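PDB 4O5J: uncharacterized protein from Helicobacter pylori, which is the sialic acid-binding adhesin SabA, an outer membrane protein whose extracellular domain probably attaches the bacterium to sialylated host glycans. Local coordinates for residues S50-N55 against D370-L374; N55-N61 against A272-Q278; E140-M144 against T210-M215; F106-K112 against A143-Y149; I83-Q88 against N171-L176. All blocks are in the same frame, centred on the assembly; numbering follows the deposited sequence.

Contact 1. Residues S50-N55 against D370-L374; sequences SIQNAN and DVYNL
Asp370 turns its carboxylate across to helix 29-54, where Ser50 and Asn53 each take one of its oxygens. The Ser50 hydroxyl donates from OG to OD1 of Asp370 over 2.8 Å, arriving from above the carboxylate plane. Asn53 approaches differently: its ND2 lies 3.1 Å from OD2 of Asp370, almost in line with that C-O bond, while the amide and carboxylate planes are turned 39° apart. With one donor on each oxygen, the carboxylate of this buried aspartate is fixed in rotation, and the OD1 of Asn53 is engaged by Gln49 of its own helix. The contact is a steep helix-helix crossing, the short axes passing 8.2 Å apart at 102°, between helix 29-54 and the long helix 343-396. Ala54 suits the crossing point because its single methyl lets the backbones approach, with its CB 3.6 Å from the carbonyl O of Asp370. Leu374, its CG anti to the backbone N (chi1 177°), forks around this methyl: CD2 lies 3.8 Å from CB of Ala54, and CD1 meets CG2 of Ile51 at 4.0 Å, the two branched side chains lying roughly perpendicular. Val371 flanks Ala54 more loosely and also packs on Val60 of helix 57-76.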
# COMPACT_ATOMS: atom_id res chain seq x y z
N SER A 50 14.53 -23.26 -18.64
CA SER A 50 15.05 -21.95 -18.32
C SER A 50 16.01 -21.48 -19.40
O SER A 50 15.94 -20.33 -19.86
CB SER A 50 15.78 -21.97 -16.97
OG SER A 50 14.85 -22.02 -15.92
N ILE A 51 16.90 -22.37 -19.81
CA ILE A 51 17.88 -22.07 -20.86
C ILE A 51 17.15 -21.78 -22.15
O ILE A 51 17.48 -20.86 -22.91
CB ILE A 51 18.86 -23.24 -21.04
CG1 ILE A 51 19.70 -23.41 -19.76
CG2 ILE A 51 19.71 -23.10 -22.35
CD1 ILE A 51 20.65 -24.60 -19.82
N GLN A 52 16.15 -22.57 -22.44
CA GLN A 52 15.39 -22.32 -23.65
C GLN A 52 14.68 -20.94 -23.56
O GLN A 52 14.64 -20.18 -24.53
CB GLN A 52 14.44 -23.49 -23.89
CG GLN A 52 13.51 -23.25 -25.03
CD GLN A 52 12.35 -24.21 -25.01
OE1 GLN A 52 12.54 -25.45 -25.05
NE2 GLN A 52 11.12 -23.64 -24.95
N ASN A 53 14.16 -20.61 -22.39
CA ASN A 53 13.49 -19.32 -22.18
C ASN A 53 14.44 -18.16 -22.45
O ASN A 53 14.08 -17.23 -23.15
CB ASN A 53 12.94 -19.21 -20.78
CG ASN A 53 11.71 -20.07 -20.57
OD1 ASN A 53 11.19 -20.66 -21.51
ND2 ASN A 53 11.24 -20.14 -19.34
N ALA A 54 15.68 -18.25 -21.94
CA ALA A 54 16.64 -17.18 -22.07
C ALA A 54 16.98 -17.02 -23.53
O ALA A 54 17.15 -15.92 -23.99
CB ALA A 54 17.89 -17.44 -21.26
N ASN A 55 17.03 -18.12 -24.27
CA ASN A 55 17.30 -18.06 -25.71
C ASN A 55 16.10 -17.70 -26.61
O ASN A 55 16.24 -17.66 -27.83
CB ASN A 55 17.92 -19.38 -26.16
CG ASN A 55 19.28 -19.54 -25.61
OD1 ASN A 55 19.97 -18.60 -25.40
ND2 ASN A 55 19.65 -20.68 -25.31
N ASP A 370 15.75 -16.19 -15.75
CA ASP A 370 16.42 -17.15 -16.65
C ASP A 370 17.46 -16.44 -17.53
O ASP A 370 18.55 -16.99 -17.79
CB ASP A 370 15.40 -17.82 -17.54
CG ASP A 370 14.42 -18.76 -16.75
OD1 ASP A 370 14.76 -19.24 -15.62
OD2 ASP A 370 13.29 -19.03 -17.25
N VAL A 371 17.12 -15.27 -18.04
CA VAL A 371 18.09 -14.45 -18.83
C VAL A 371 19.30 -14.20 -17.98
O VAL A 371 20.41 -14.39 -18.42
CB VAL A 371 17.46 -13.13 -19.32
CG1 VAL A 371 18.52 -12.14 -19.88
CG2 VAL A 371 16.39 -13.42 -20.36
N TYR A 372 19.09 -13.83 -16.72
CA TYR A 372 20.22 -13.58 -15.86
C TYR A 372 21.06 -14.82 -15.53
O TYR A 372 22.27 -14.73 -15.42
CB TYR A 372 19.74 -12.96 -14.59
CG TYR A 372 20.84 -12.64 -13.61
CD1 TYR A 372 21.74 -11.59 -13.85
CD2 TYR A 372 20.96 -13.36 -12.43
CE1 TYR A 372 22.72 -11.30 -12.92
CE2 TYR A 372 21.95 -13.09 -11.51
CZ TYR A 372 22.79 -12.05 -11.74
OH TYR A 372 23.75 -11.80 -10.80
N ASN A 373 20.42 -15.96 -15.33
CA ASN A 373 21.10 -17.18 -14.95
C ASN A 373 21.59 -18.05 -16.11
O ASN A 373 22.12 -19.14 -15.88
CB ASN A 373 20.19 -18.02 -14.06
CG ASN A 373 20.00 -17.38 -12.73
OD1 ASN A 373 18.91 -17.19 -12.30
ND2 ASN A 373 21.08 -17.00 -12.11
N LEU A 374 21.43 -17.55 -17.34
CA LEU A 374 21.71 -18.39 -18.52
C LEU A 374 23.02 -19.10 -18.44
O LEU A 374 23.10 -20.32 -18.53
CB LEU A 374 21.70 -17.50 -19.76
CG LEU A 374 22.05 -18.22 -21.09
CD1 LEU A 374 21.23 -19.58 -21.14
CD2 LEU A 374 21.54 -17.38 -22.33

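Contact 2. Residues N55-N61 against A272-Q278; sequences NNIELVN and AQATGSQ
Ala272, in the loop after helix 241-268, rests its methyl beside the amide of Asn61, and the next residue makes the principal polar link. The backbone N of Gln273 donates to OD1 of Asn61 over 2.8 Å, tilted from the carbonyl plane, and the carbonyl O of Gln273 receives ND2 of Asn61 at 3.0 Å, in plane and on a lone pair. Asparagine suits this place because its amide can give and accept at once, so both backbone polar groups of one loop residue are matched. The aliphatic start of the Gln273 side chain does other work: its CB lies 3.6 Å from CD1 of Ile57. From Ala274 to Ser277 the chain makes a type II beta turn. Thr275 touches CG2 of Ile57 loosely with its OG1, and Gly276 has the positive phi (110°) that such a turn favours in glycine. Beyond it, Gln278 folds back, its CG between the backbone N and carbonyl carbon (chi1 78°), bringing OE1 within 3.5 Å of CD1 of Ile57 and carrying NE2 to Ala54 O. Ile57, in the first turn of helix 57-76, thus fills the bend of the loop. That turn is N-capped by Asn56, whose OD1 accepts from Leu59 N at 3.1 Å: a capped helix start packed against a beta-turn connection between helices 241-268 and 281-309.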
# COMPACT_ATOMS: atom_id res chain seq x y z
N ASN A 55 17.03 -18.12 -24.27
CA ASN A 55 17.30 -18.06 -25.71
C ASN A 55 16.10 -17.70 -26.61
O ASN A 55 16.24 -17.66 -27.83
CB ASN A 55 17.92 -19.38 -26.16
CG ASN A 55 19.28 -19.54 -25.61
OD1 ASN A 55 19.97 -18.60 -25.40
ND2 ASN A 55 19.65 -20.68 -25.31
N ASN A 56 14.95 -17.48 -26.00
CA ASN A 56 13.73 -17.20 -26.72
C ASN A 56 13.49 -15.70 -26.82
O ASN A 56 12.83 -15.10 -25.97
CB ASN A 56 12.55 -17.87 -26.01
CG ASN A 56 11.29 -17.74 -26.79
OD1 ASN A 56 11.13 -16.87 -27.66
ND2 ASN A 56 10.37 -18.62 -26.51
N ILE A 57 14.02 -15.10 -27.89
CA ILE A 57 14.06 -13.65 -28.04
C ILE A 57 12.68 -13.02 -28.01
O ILE A 57 12.43 -11.98 -27.39
CB ILE A 57 14.83 -13.25 -29.34
CG1 ILE A 57 15.01 -11.75 -29.34
CG2 ILE A 57 14.08 -13.69 -30.62
CD1 ILE A 57 15.58 -11.27 -28.03
N GLU A 58 11.75 -13.68 -28.66
CA GLU A 58 10.42 -13.19 -28.65
C GLU A 58 9.85 -13.15 -27.22
O GLU A 58 9.19 -12.18 -26.81
CB GLU A 58 9.60 -14.09 -29.53
CG GLU A 58 8.19 -13.60 -29.69
CD GLU A 58 7.44 -14.40 -30.72
OE1 GLU A 58 6.19 -14.47 -30.60
OE2 GLU A 58 8.09 -14.96 -31.65
N LEU A 59 10.12 -14.21 -26.45
CA LEU A 59 9.60 -14.30 -25.09
C LEU A 59 10.29 -13.28 -24.22
O LEU A 59 9.67 -12.65 -23.40
CB LEU A 59 9.83 -15.68 -24.53
CG LEU A 59 9.45 -15.91 -23.08
CD1 LEU A 59 7.97 -15.65 -22.72
CD2 LEU A 59 9.85 -17.32 -22.70
N VAL A 60 11.60 -13.10 -24.42
CA VAL A 60 12.32 -12.10 -23.64
C VAL A 60 11.77 -10.70 -23.91
O VAL A 60 11.42 -9.98 -22.98
CB VAL A 60 13.82 -12.15 -23.91
CG1 VAL A 60 14.56 -10.99 -23.23
CG2 VAL A 60 14.34 -13.49 -23.45
N ASN A 61 11.63 -10.34 -25.16
CA ASN A 61 11.07 -9.02 -25.51
C ASN A 61 9.63 -8.84 -25.07
O ASN A 61 9.20 -7.76 -24.63
CB ASN A 61 11.21 -8.78 -27.01
CG ASN A 61 12.65 -8.58 -27.41
OD1 ASN A 61 13.50 -8.27 -26.56
ND2 ASN A 61 12.94 -8.75 -28.71
N ALA A 272 14.02 -3.37 -26.35
CA ALA A 272 13.77 -4.68 -26.98
C ALA A 272 15.04 -5.21 -27.66
O ALA A 272 15.73 -4.45 -28.32
CB ALA A 272 12.61 -4.60 -27.96
N GLN A 273 15.39 -6.48 -27.46
CA GLN A 273 16.69 -7.03 -27.97
C GLN A 273 16.65 -7.52 -29.40
O GLN A 273 15.62 -8.05 -29.83
CB GLN A 273 17.19 -8.16 -27.06
CG GLN A 273 17.52 -7.64 -25.69
CD GLN A 273 18.60 -6.60 -25.80
OE1 GLN A 273 19.77 -6.93 -26.01
NE2 GLN A 273 18.21 -5.31 -25.72
N ALA A 274 17.77 -7.35 -30.14
CA ALA A 274 17.92 -7.99 -31.44
C ALA A 274 18.22 -9.45 -31.22
O ALA A 274 18.86 -9.80 -30.24
CB ALA A 274 19.07 -7.40 -32.19
N THR A 275 17.79 -10.29 -32.14
CA THR A 275 18.08 -11.73 -32.05
C THR A 275 19.56 -12.10 -31.82
O THR A 275 20.39 -12.03 -32.74
CB THR A 275 17.61 -12.45 -33.32
OG1 THR A 275 16.25 -12.11 -33.54
CG2 THR A 275 17.76 -14.02 -33.19
N GLY A 276 19.87 -12.51 -30.58
CA GLY A 276 21.22 -12.96 -30.20
C GLY A 276 21.88 -11.95 -29.25
O GLY A 276 22.92 -12.24 -28.65
N SER A 277 21.26 -10.77 -29.10
CA SER A 277 21.86 -9.63 -28.29
C SER A 277 21.32 -9.55 -26.83
O SER A 277 21.78 -8.71 -26.03
CB SER A 277 21.79 -8.25 -29.03
N GLN A 278 20.37 -10.43 -26.47
CA GLN A 278 19.99 -10.60 -25.04
C GLN A 278 21.12 -11.22 -24.18
O GLN A 278 20.94 -11.39 -22.98
CB GLN A 278 18.61 -11.31 -24.84
CG GLN A 278 18.57 -12.84 -25.01
CD GLN A 278 18.23 -13.30 -26.44
OE1 GLN A 278 18.72 -12.76 -27.44
NE2 GLN A 278 17.39 -14.31 -26.54

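Contact 3. Residues E140-M144 against T210-M215; sequences ENCAM and TKTAMM
Asn141 and Thr212 hold the tight part of this contact, where three hydrogen bonds cross within a few residues. The carbonyl O of Asn141 accepts from Ala213 N at 2.7 Å. The Asn141 side chain reaches across, and ND2 donates to Lys211 O at 3.0 Å. That nitrogen also donates to Ala143 O within its own segment, while OD1 closes an Asx turn by accepting from Ala143 N. Thr212 adds a second donor to the same carbonyl: its OG1 lies 2.7 Å from Ala143 O, coming from above the carbonyl plane. Threonine suits the place because its CG2 meanwhile packs against Cys142 C and the Met144 methyl. Ala213 is small enough for its CB to lie 3.8 Å from SG of Cys142, and CG of Met215 approaches that sulfur at 3.9 Å. On the solvent side the exposed Lys211 contributes chiefly its backbone, and Glu140 is poorly ordered although its CG meets Ala213 CB. Around the contact, the disulfide from Cys142 leads to Cys136 just after helix 130-135, Thr234 of strand 234-235 covers Ala213 and Met215, and Met144 and Thr210 pack on Met152 of helix 146-163.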
# COMPACT_ATOMS: atom_id res chain seq x y z
N GLU A 140 -6.80 7.32 31.26
CA GLU A 140 -6.53 8.12 30.16
C GLU A 140 -7.03 9.63 30.30
O GLU A 140 -8.07 9.88 30.90
CB GLU A 140 -7.07 7.43 28.89
CG GLU A 140 -8.58 7.46 28.76
CD GLU A 140 -9.24 6.43 29.59
OE1 GLU A 140 -9.04 5.21 29.23
OE2 GLU A 140 -9.89 6.89 30.58
N ASN A 141 -6.24 10.59 29.79
CA ASN A 141 -6.62 11.98 29.61
C ASN A 141 -7.33 12.14 28.25
O ASN A 141 -6.85 11.59 27.23
CB ASN A 141 -5.36 12.81 29.61
CG ASN A 141 -5.56 14.18 28.94
OD1 ASN A 141 -6.42 15.00 29.35
ND2 ASN A 141 -4.74 14.44 27.91
N CYS A 142 -8.44 12.88 28.22
CA CYS A 142 -9.19 13.11 26.97
C CYS A 142 -9.20 14.59 26.53
O CYS A 142 -10.01 14.97 25.68
CB CYS A 142 -10.61 12.60 27.04
SG CYS A 142 -10.63 10.79 27.40
N ALA A 143 -8.34 15.43 27.11
CA ALA A 143 -8.26 16.82 26.69
C ALA A 143 -7.03 17.07 25.85
O ALA A 143 -6.04 16.33 25.92
CB ALA A 143 -8.31 17.74 27.90
N MET A 144 -7.08 18.12 25.03
CA MET A 144 -5.91 18.48 24.19
C MET A 144 -5.65 20.00 24.27
O MET A 144 -6.59 20.80 24.25
CB MET A 144 -6.14 18.07 22.76
CG MET A 144 -4.96 18.28 21.88
SD MET A 144 -5.35 17.94 20.16
CE MET A 144 -5.82 16.15 20.21
N THR A 210 0.42 12.44 20.71
CA THR A 210 -0.31 13.26 21.62
C THR A 210 -1.09 12.39 22.58
O THR A 210 -1.99 11.63 22.15
CB THR A 210 -1.28 14.15 20.84
OG1 THR A 210 -0.52 14.94 19.94
CG2 THR A 210 -2.05 15.04 21.79
N LYS A 211 -0.77 12.47 23.88
CA LYS A 211 -1.40 11.62 24.89
C LYS A 211 -2.81 12.10 25.22
O LYS A 211 -3.13 12.46 26.33
CB LYS A 211 -0.55 11.54 26.12
CG LYS A 211 0.69 10.79 25.84
CD LYS A 211 0.63 9.51 26.63
CE LYS A 211 0.38 9.77 28.14
NZ LYS A 211 0.59 8.55 29.00
N THR A 212 -3.66 12.10 24.21
CA THR A 212 -5.04 12.45 24.34
C THR A 212 -5.86 11.26 23.84
O THR A 212 -5.69 10.82 22.69
CB THR A 212 -5.36 13.68 23.45
OG1 THR A 212 -4.69 14.84 24.06
CG2 THR A 212 -6.87 13.97 23.45
N ALA A 213 -6.76 10.75 24.67
CA ALA A 213 -7.57 9.57 24.27
C ALA A 213 -8.76 10.00 23.46
O ALA A 213 -9.30 11.09 23.68
CB ALA A 213 -7.99 8.81 25.54
N MET A 214 -9.21 9.17 22.53
CA MET A 214 -10.41 9.50 21.79
C MET A 214 -11.65 8.82 22.37
O MET A 214 -11.64 7.59 22.66
CB MET A 214 -10.24 9.21 20.27
CG MET A 214 -9.93 7.78 19.92
SD MET A 214 -9.67 7.53 18.14
CE MET A 214 -11.30 7.87 17.44
N MET A 215 -12.72 9.59 22.55
CA MET A 215 -13.97 9.06 23.10
C MET A 215 -14.90 8.66 21.94
O MET A 215 -15.62 9.53 21.38
CB MET A 215 -14.63 10.14 23.96
CG MET A 215 -13.77 10.55 25.15
SD MET A 215 -14.48 11.90 26.17
CE MET A 215 -14.31 13.32 25.05

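Contact 4. Residues F106-K112 against A143-Y149; sequences FTFFVGK and AMDQTTY
A two-stranded parallel sheet pairs Phe109 with Ala143 and Val110 with Met144, just before helix 146-163. Met144 N donates to Phe109 O at 2.7 Å, and Gly111 N returns a bond to Met144 O at 3.1 Å, using both backbone polar groups of Met144. The backbone angles of Gly111 call for glycine as the chain turns a corner. On the face carrying Val110 and Met144, the methionine chain runs out and then bends at chi3 (-62°), setting its CE over one face of the Phe108 ring, 3.7 Å from the centroid, in a CH-pi contact; SD stands obliquely to the ring, a Met-aromatic contact. CB of Phe106 covers the opposite face. The fold passes here from strand to helix: Asp145 is the N-cap, its OD2 accepting from Thr148 N at 3.1 Å. One turn on, the trans chi1 of Tyr149 (174°) swings its ring back toward the strands, where CD1 meets the edge of Phe108 and the planes of Tyr149 and Phe106 are 36° apart. A branched valine fills the angle between strand and helix, CG2 of Val110 lying 3.9 Å from CG of Tyr149. At the surface a water accepts from both Lys112 NZ and Gln146 N.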
# COMPACT_ATOMS: atom_id res chain seq x y z
N PHE A 106 -15.40 16.69 17.89
CA PHE A 106 -14.23 15.93 18.31
C PHE A 106 -14.57 14.79 19.29
O PHE A 106 -15.55 14.85 20.00
CB PHE A 106 -13.18 16.81 18.99
CG PHE A 106 -12.92 18.15 18.29
CD1 PHE A 106 -13.13 18.28 16.91
CD2 PHE A 106 -12.44 19.23 19.02
CE1 PHE A 106 -12.90 19.49 16.25
CE2 PHE A 106 -12.17 20.48 18.35
CZ PHE A 106 -12.44 20.60 16.97
N THR A 107 -13.68 13.80 19.31
CA THR A 107 -13.75 12.74 20.31
C THR A 107 -12.87 13.13 21.50
O THR A 107 -12.55 12.30 22.36
CB THR A 107 -13.26 11.41 19.71
OG1 THR A 107 -11.90 11.56 19.32
CG2 THR A 107 -14.11 11.03 18.50
N PHE A 108 -12.49 14.41 21.57
CA PHE A 108 -11.70 14.93 22.71
C PHE A 108 -12.08 16.39 22.95
O PHE A 108 -12.72 17.03 22.10
CB PHE A 108 -10.20 14.80 22.39
CG PHE A 108 -9.81 15.37 21.05
CD1 PHE A 108 -9.47 16.76 20.92
CD2 PHE A 108 -9.79 14.57 19.92
CE1 PHE A 108 -9.12 17.29 19.67
CE2 PHE A 108 -9.41 15.10 18.66
CZ PHE A 108 -9.10 16.48 18.53
N PHE A 109 -11.68 16.92 24.10
CA PHE A 109 -11.99 18.29 24.48
C PHE A 109 -10.74 19.19 24.29
O PHE A 109 -9.65 18.89 24.80
CB PHE A 109 -12.39 18.33 25.94
CG PHE A 109 -12.66 19.72 26.46
CD1 PHE A 109 -13.83 20.40 26.12
CD2 PHE A 109 -11.71 20.35 27.30
CE1 PHE A 109 -14.07 21.70 26.60
CE2 PHE A 109 -11.95 21.63 27.80
CZ PHE A 109 -13.15 22.31 27.47
N VAL A 110 -10.89 20.26 23.51
CA VAL A 110 -9.77 21.19 23.28
C VAL A 110 -9.92 22.35 24.24
O VAL A 110 -10.88 23.10 24.17
CB VAL A 110 -9.72 21.72 21.87
CG1 VAL A 110 -8.62 22.83 21.72
CG2 VAL A 110 -9.48 20.60 20.88
N GLY A 111 -8.98 22.49 25.17
CA GLY A 111 -8.95 23.66 26.05
C GLY A 111 -8.23 23.28 27.35
O GLY A 111 -7.59 22.18 27.45
N LYS A 112 -8.31 24.16 28.36
CA LYS A 112 -7.56 24.00 29.62
C LYS A 112 -8.48 23.28 30.59
O LYS A 112 -9.67 23.59 30.71
CB LYS A 112 -6.97 25.32 30.18
CG LYS A 112 -7.32 26.61 29.42
CD LYS A 112 -6.76 26.76 27.96
CE LYS A 112 -7.81 27.20 26.89
NZ LYS A 112 -7.27 27.20 25.47
N ALA A 143 -8.34 15.43 27.11
CA ALA A 143 -8.26 16.82 26.69
C ALA A 143 -7.03 17.07 25.85
O ALA A 143 -6.04 16.33 25.92
CB ALA A 143 -8.31 17.74 27.90
N MET A 144 -7.08 18.12 25.03
CA MET A 144 -5.91 18.48 24.19
C MET A 144 -5.65 20.00 24.27
O MET A 144 -6.59 20.80 24.25
CB MET A 144 -6.14 18.07 22.76
CG MET A 144 -4.96 18.28 21.88
SD MET A 144 -5.35 17.94 20.16
CE MET A 144 -5.82 16.15 20.21
N ASP A 145 -4.39 20.37 24.36
CA ASP A 145 -3.96 21.78 24.33
C ASP A 145 -4.34 22.40 22.96
O ASP A 145 -4.17 21.77 21.88
CB ASP A 145 -2.45 21.83 24.57
CG ASP A 145 -1.90 23.15 24.32
OD1 ASP A 145 -1.57 23.83 25.30
OD2 ASP A 145 -1.82 23.54 23.12
N GLN A 146 -4.86 23.63 23.00
CA GLN A 146 -5.29 24.33 21.77
C GLN A 146 -4.16 24.46 20.73
O GLN A 146 -4.41 24.33 19.53
CB GLN A 146 -5.81 25.70 22.12
CG GLN A 146 -6.44 26.42 20.95
CD GLN A 146 -7.11 27.71 21.39
OE1 GLN A 146 -7.15 28.03 22.57
NE2 GLN A 146 -7.65 28.45 20.43
N THR A 147 -2.94 24.66 21.17
CA THR A 147 -1.81 24.83 20.24
C THR A 147 -1.54 23.51 19.52
O THR A 147 -1.23 23.49 18.32
CB THR A 147 -0.56 25.24 20.96
OG1 THR A 147 -0.85 26.43 21.66
CG2 THR A 147 0.58 25.48 20.00
N THR A 148 -1.67 22.39 20.24
CA THR A 148 -1.48 21.07 19.61
C THR A 148 -2.59 20.81 18.61
O THR A 148 -2.35 20.41 17.47
CB THR A 148 -1.47 19.98 20.66
OG1 THR A 148 -0.39 20.22 21.56
CG2 THR A 148 -1.27 18.60 20.03
N TYR A 149 -3.84 21.09 19.01
CA TYR A 149 -4.95 20.94 18.08
C TYR A 149 -4.70 21.79 16.82
O TYR A 149 -4.92 21.35 15.68
CB TYR A 149 -6.26 21.33 18.75
CG TYR A 149 -7.36 21.32 17.73
CD1 TYR A 149 -7.89 20.10 17.25
CD2 TYR A 149 -7.86 22.51 17.17
CE1 TYR A 149 -8.88 20.08 16.25
CE2 TYR A 149 -8.85 22.50 16.19
CZ TYR A 149 -9.35 21.28 15.73
OH TYR A 149 -10.31 21.28 14.77
O HOH W 1 -5.62 24.84 25.55

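Contact 5. Residues I83-Q88 against N171-L176; sequences IFNAVQ and NNLCAL
Residues 171-176 run as a loop without regular secondary structure past one side of helix 82-101, the nearest CA atoms, those of Phe84 and Ala175, 6.8 Å apart. Phe84 spans most of that gap. Its extended first torsion (chi1 179°) carries the ring out from the helix, edge toward the loop backbone: CE1 comes 3.4 Å from Cys174 O and 3.7 Å from Leu173 O. A phenylalanine fits because the weakly positive hydrogens of its rim can face carbonyl oxygens while its carbon skeleton packs on CB of Leu173, 3.9 Å from CE1. The loop holds its own shape through an Asx turn, in which Asn171 OD1 accepts from Leu173 N from above its carbonyl plane and Asn171 ND2 donates to Leu173 O at 2.8 Å. Asparagine suits because its short amide offers one residue both acceptor and donor. The disulfide from Cys174 to Cys179 further ties this connection between helices 146-163 and 193-209. At one end of the contact, Gln88 NE2 lies 2.9 Å from Asn171 OD1, the amide planes 61° apart, and OE1 of Gln88 pairs with Gln163. Leu173 lies alongside Gln88, the two side chains pointing opposite ways, and its CD1 touches CG1 of Val87 at 4.3 Å. At the other end CG2 of Ile83 meets CD2 of Leu176 at 3.9 Å, the two side chains roughly at right angles, beside Ser260 of helix 241-268.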
# COMPACT_ATOMS: atom_id res chain seq x y z
N ILE A 83 -0.07 2.21 -7.93
CA ILE A 83 0.46 2.98 -6.79
C ILE A 83 -0.28 4.31 -6.60
O ILE A 83 -0.50 4.75 -5.47
CB ILE A 83 1.97 3.20 -6.92
CG1 ILE A 83 2.71 1.86 -6.89
CG2 ILE A 83 2.51 4.12 -5.81
CD1 ILE A 83 2.27 0.99 -5.67
N PHE A 84 -0.72 4.94 -7.68
CA PHE A 84 -1.42 6.20 -7.53
C PHE A 84 -2.75 5.93 -6.86
O PHE A 84 -3.20 6.66 -5.96
CB PHE A 84 -1.67 6.87 -8.89
CG PHE A 84 -2.41 8.17 -8.79
CD1 PHE A 84 -1.72 9.39 -8.58
CD2 PHE A 84 -3.80 8.20 -8.87
CE1 PHE A 84 -2.42 10.60 -8.46
CE2 PHE A 84 -4.51 9.39 -8.76
CZ PHE A 84 -3.81 10.60 -8.57
N ASN A 85 -3.42 4.87 -7.32
CA ASN A 85 -4.68 4.47 -6.74
C ASN A 85 -4.48 4.12 -5.22
O ASN A 85 -5.31 4.46 -4.38
CB ASN A 85 -5.30 3.31 -7.48
CG ASN A 85 -6.52 2.78 -6.70
OD1 ASN A 85 -7.61 3.38 -6.71
ND2 ASN A 85 -6.30 1.70 -5.92
N ALA A 86 -3.38 3.44 -4.91
CA ALA A 86 -3.08 3.11 -3.51
C ALA A 86 -2.94 4.43 -2.71
O ALA A 86 -3.47 4.56 -1.60
CB ALA A 86 -1.81 2.29 -3.43
N VAL A 87 -2.21 5.41 -3.26
CA VAL A 87 -2.08 6.69 -2.60
C VAL A 87 -3.45 7.33 -2.33
O VAL A 87 -3.69 7.83 -1.23
CB VAL A 87 -1.21 7.67 -3.44
CG1 VAL A 87 -1.24 9.06 -2.84
CG2 VAL A 87 0.22 7.15 -3.55
N GLN A 88 -4.34 7.32 -3.31
CA GLN A 88 -5.68 7.84 -3.13
C GLN A 88 -6.37 7.18 -1.94
O GLN A 88 -6.98 7.87 -1.08
CB GLN A 88 -6.53 7.66 -4.38
CG GLN A 88 -6.28 8.69 -5.48
CD GLN A 88 -6.69 10.13 -5.07
OE1 GLN A 88 -7.17 10.42 -3.94
NE2 GLN A 88 -6.52 11.05 -6.01
N ASN A 171 -9.55 16.31 -8.51
CA ASN A 171 -8.32 15.76 -8.02
C ASN A 171 -7.17 16.75 -8.08
O ASN A 171 -6.95 17.35 -9.10
CB ASN A 171 -7.94 14.51 -8.83
CG ASN A 171 -6.54 14.04 -8.51
OD1 ASN A 171 -6.22 13.64 -7.37
ND2 ASN A 171 -5.70 14.09 -9.48
N ASN A 172 -6.44 16.92 -6.98
CA ASN A 172 -5.29 17.82 -6.96
C ASN A 172 -3.95 17.08 -6.89
O ASN A 172 -2.90 17.73 -6.86
CB ASN A 172 -5.39 18.84 -5.82
CG ASN A 172 -4.45 20.02 -6.03
OD1 ASN A 172 -4.26 20.46 -7.15
ND2 ASN A 172 -3.85 20.53 -4.96
N LEU A 173 -3.99 15.74 -6.88
CA LEU A 173 -2.75 14.94 -6.86
C LEU A 173 -2.20 14.63 -8.25
O LEU A 173 -2.94 14.16 -9.09
CB LEU A 173 -2.95 13.64 -6.10
CG LEU A 173 -3.25 13.78 -4.62
CD1 LEU A 173 -3.63 12.42 -4.10
CD2 LEU A 173 -2.06 14.32 -3.87
N CYS A 174 -0.90 14.85 -8.47
CA CYS A 174 -0.24 14.57 -9.78
C CYS A 174 0.17 13.13 -9.88
O CYS A 174 0.41 12.51 -8.84
CB CYS A 174 1.05 15.43 -9.92
SG CYS A 174 0.62 17.12 -9.63
N ALA A 175 0.32 12.63 -11.12
CA ALA A 175 0.93 11.34 -11.35
C ALA A 175 2.31 11.28 -10.67
O ALA A 175 2.85 12.31 -10.31
CB ALA A 175 1.04 11.04 -12.85
N LEU A 176 2.88 10.09 -10.54
CA LEU A 176 4.16 9.94 -9.87
C LEU A 176 5.25 10.69 -10.64
O LEU A 176 6.27 11.01 -10.08
CB LEU A 176 4.53 8.48 -9.74
CG LEU A 176 4.14 7.77 -8.41
CD1 LEU A 176 2.70 8.02 -8.03
CD2 LEU A 176 4.43 6.26 -8.43

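In the fold
From the N terminus, helix 29-54 reaches contact 1, whose loop to helix 343-396 encloses all the others. Contact 2 begins at once, sharing Asn55 and touching contact 1; its loop to 272-278 holds the remaining three. Contact 5 then joins helix 82-101 to the loop at 171-176 near the middle of the molecule, its centre about 35 Å from that of contact 2. Nested inside it, contact 4 closes 106-112 onto 143-149. Contact 3 shares strand 143-144 with contact 4 and joins 140-144 to 210-215, so it crosses contact 5. Contacts 3 and 4 touch and share a small region with short strands, their centres about 60 and 63 Å from that of contact 1, on the opposite side of the chain's centre.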